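Local structure of chitinase (Thermococcus chitonophagus, 5XSW) at residues I260-P265 / G474-Y479. The protein probably hydrolyses internal glycosidic bonds of chitin, as expected of an endochitinase, and in this crystal form holds a chitin-derived sugar ligand. Residues are numbered along the deposited sequence; the frame is centred on the assembly and turned at random.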
loop_
_atom_site.group_PDB
_atom_site.type_symbol
_atom_site.label_atom_id
_atom_site.label_comp_id
_atom_site.label_asym_id
_atom_site.label_seq_id
_atom_site.Cartn_x
_atom_site.Cartn_y
_atom_site.Cartn_z
ATOM N N ILE A 260 -0.107 -5.375 -2.736
ATOM C CA ILE A 260 -0.085 -6.742 -3.300
ATOM C C ILE A 260 -0.839 -6.841 -4.600
ATOM O O ILE A 260 -0.439 -7.591 -5.495
ATOM C CB ILE A 260 -0.597 -7.825 -2.311
ATOM C CG1 ILE A 260 -2.048 -7.629 -1.950
ATOM C CG2 ILE A 260 0.325 -7.881 -1.082
ATOM C CD1 ILE A 260 -2.538 -8.615 -0.851
ATOM N N LYS A 261 -1.866 -6.010 -4.793
ATOM C CA LYS A 261 -2.416 -5.817 -6.121
ATOM C C LYS A 261 -1.357 -5.354 -7.143
ATOM O O LYS A 261 -1.286 -5.864 -8.290
ATOM C CB LYS A 261 -3.577 -4.778 -6.024
ATOM C CG LYS A 261 -4.517 -4.698 -7.091
ATOM C CD LYS A 261 -5.673 -3.687 -6.679
ATOM C CE LYS A 261 -6.260 -3.166 -7.964
ATOM N NZ LYS A 261 -7.351 -2.221 -7.575
ATOM N N ALA A 262 -0.525 -4.383 -6.775
ATOM C CA ALA A 262 0.530 -3.933 -7.711
ATOM C C ALA A 262 1.537 -5.073 -8.022
ATOM O O ALA A 262 1.985 -5.250 -9.149
ATOM C CB ALA A 262 1.313 -2.711 -7.119
ATOM N N TYR A 263 1.860 -5.850 -7.001
ATOM C CA TYR A 263 2.889 -6.901 -7.147
ATOM C C TYR A 263 2.359 -8.086 -7.942
ATOM O O TYR A 263 3.122 -8.852 -8.561
ATOM C CB TYR A 263 3.364 -7.402 -5.781
ATOM C CG TYR A 263 4.148 -6.430 -4.939
ATOM C CD1 TYR A 263 4.592 -5.219 -5.444
ATOM C CD2 TYR A 263 4.422 -6.737 -3.598
ATOM C CE1 TYR A 263 5.306 -4.311 -4.638
ATOM C CE2 TYR A 263 5.158 -5.877 -2.806
ATOM C CZ TYR A 263 5.599 -4.670 -3.335
ATOM O OH TYR A 263 6.309 -3.851 -2.506
ATOM N N TYR A 264 1.048 -8.262 -7.915
ATOM C CA TYR A 264 0.468 -9.461 -8.489
ATOM C C TYR A 264 -0.608 -9.164 -9.516
ATOM O O TYR A 264 -1.782 -9.514 -9.340
ATOM C CB TYR A 264 -0.077 -10.345 -7.365
ATOM C CG TYR A 264 1.017 -11.060 -6.578
ATOM C CD1 TYR A 264 1.767 -12.097 -7.182
ATOM C CD2 TYR A 264 1.299 -10.722 -5.262
ATOM C CE1 TYR A 264 2.771 -12.792 -6.482
ATOM C CE2 TYR A 264 2.359 -11.400 -4.539
ATOM C CZ TYR A 264 3.057 -12.451 -5.184
ATOM O OH TYR A 264 4.006 -13.147 -4.499
ATOM N N PRO A 265 -0.205 -8.580 -10.634
ATOM C CA PRO A 265 -1.180 -8.406 -11.726
ATOM C C PRO A 265 -1.748 -9.732 -12.225
ATOM O O PRO A 265 -2.867 -9.712 -12.742
ATOM C CB PRO A 265 -0.358 -7.699 -12.835
ATOM C CG PRO A 265 1.059 -7.986 -12.509
ATOM C CD PRO A 265 1.152 -8.121 -10.992
ATOM N N GLY A 474 6.483 -6.009 -11.720
ATOM C CA GLY A 474 6.066 -4.626 -11.954
ATOM C C GLY A 474 6.984 -3.607 -11.311
ATOM O O GLY A 474 7.933 -3.961 -10.598
ATOM N N ASP A 475 6.682 -2.327 -11.508
ATOM C CA ASP A 475 7.625 -1.273 -11.104
ATOM C C ASP A 475 7.843 -1.184 -9.617
ATOM O O ASP A 475 8.980 -1.054 -9.158
ATOM C CB ASP A 475 7.149 0.120 -11.590
ATOM C CG ASP A 475 7.268 0.290 -13.076
ATOM O OD1 ASP A 475 6.729 -0.513 -13.836
ATOM O OD2 ASP A 475 7.922 1.236 -13.506
ATOM N N ASP A 476 6.748 -1.193 -8.843
ATOM C CA ASP A 476 6.878 -1.091 -7.388
ATOM C C ASP A 476 7.730 -2.289 -6.837
ATOM O O ASP A 476 8.536 -2.108 -5.990
ATOM C CB ASP A 476 5.493 -1.119 -6.692
ATOM C CG ASP A 476 4.631 0.165 -7.006
ATOM O OD1 ASP A 476 5.269 1.184 -7.252
ATOM O OD2 ASP A 476 3.373 0.100 -7.027
ATOM N N TRP A 477 7.429 -3.491 -7.280
ATOM C CA TRP A 477 8.208 -4.672 -6.814
ATOM C C TRP A 477 9.706 -4.482 -7.096
ATOM O O TRP A 477 10.599 -4.703 -6.257
ATOM C CB TRP A 477 7.695 -5.929 -7.506
ATOM C CG TRP A 477 8.485 -7.165 -7.115
ATOM C CD1 TRP A 477 9.472 -7.818 -7.866
ATOM C CD2 TRP A 477 8.426 -7.837 -5.846
ATOM N NE1 TRP A 477 9.975 -8.895 -7.113
ATOM C CE2 TRP A 477 9.354 -8.915 -5.884
ATOM C CE3 TRP A 477 7.660 -7.651 -4.682
ATOM C CZ2 TRP A 477 9.496 -9.805 -4.805
ATOM C CZ3 TRP A 477 7.806 -8.563 -3.608
ATOM C CH2 TRP A 477 8.714 -9.620 -3.697
ATOM N N TYR A 478 9.965 -4.014 -8.283
ATOM C CA TYR A 478 11.344 -3.824 -8.723
ATOM C C TYR A 478 12.142 -2.971 -7.783
ATOM O O TYR A 478 13.201 -3.394 -7.301
ATOM C CB TYR A 478 11.351 -3.206 -10.125
ATOM C CG TYR A 478 12.770 -3.187 -10.753
ATOM C CD1 TYR A 478 13.363 -4.368 -11.259
ATOM C CD2 TYR A 478 13.486 -2.018 -10.820
ATOM C CE1 TYR A 478 14.675 -4.344 -11.800
ATOM C CE2 TYR A 478 14.796 -1.972 -11.398
ATOM C CZ TYR A 478 15.365 -3.132 -11.878
ATOM O OH TYR A 478 16.641 -3.058 -12.415
ATOM N N TYR A 479 11.672 -1.749 -7.508
ATOM C CA TYR A 479 12.466 -0.887 -6.634
ATOM C C TYR A 479 12.459 -1.375 -5.212
ATOM O O TYR A 479 13.451 -1.280 -4.498
ATOM C CB TYR A 479 11.955 0.574 -6.684
ATOM C CG TYR A 479 11.943 1.100 -8.082
ATOM C CD1 TYR A 479 13.136 1.363 -8.775
ATOM C CD2 TYR A 479 10.751 1.285 -8.734
ATOM C CE1 TYR A 479 13.095 1.816 -10.117
ATOM C CE2 TYR A 479 10.701 1.717 -10.025
ATOM C CZ TYR A 479 11.883 1.998 -10.709
ATOM O OH TYR A 479 11.754 2.450 -12.027
HETATM O O HOH W 1 4.888 -3.927 -8.775
#
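A262 and Y263, on the last turn of helix 254-263, meet D476 and W477 on the first turn of helix 475-482, and an edge-to-face aromatic pair forms the heart of this helix-helix contact. It joins two helices of the largely helical part of the chain, probably the catalytic domain since the bound sugars lie in it; the second helix also packs on strands 32-41 and 75-77 of the N-terminal beta domain. A262 points its methyl at the acid opposite, CB lying 3.5 Å from D476 OD2; OD1 of that carboxylate forms a salt bridge with K261 of the second subunit, so the subunit interface lies beside this contact. The carbonyl of A262 reaches the other helix through a water: W477 N donates to the water oxygen at 3.0 Å, and the water in turn gives a weak bond to A262 O. Y263 follows with CG anti to its carbonyl carbon (chi1 -68°), a torsion that helps carry the ring across to the other helix, where CE1 comes within 3.5 Å of W477 N. Over the centre of one ring face stands W477 CE3, the planes turned 76° apart and the six-membered rings 4.9 Å between centroids, while D476 CB touches the Y263 ring at its edge. With an alanine here, the indole edge would probably lose the face it abuts and D476 CB its aromatic neighbour. On the five-membered ring of W477, NE1 is hydrogen-bonded to L105 O; on the six-membered ring, CE3 lies 3.5 Å from Y263 CD2.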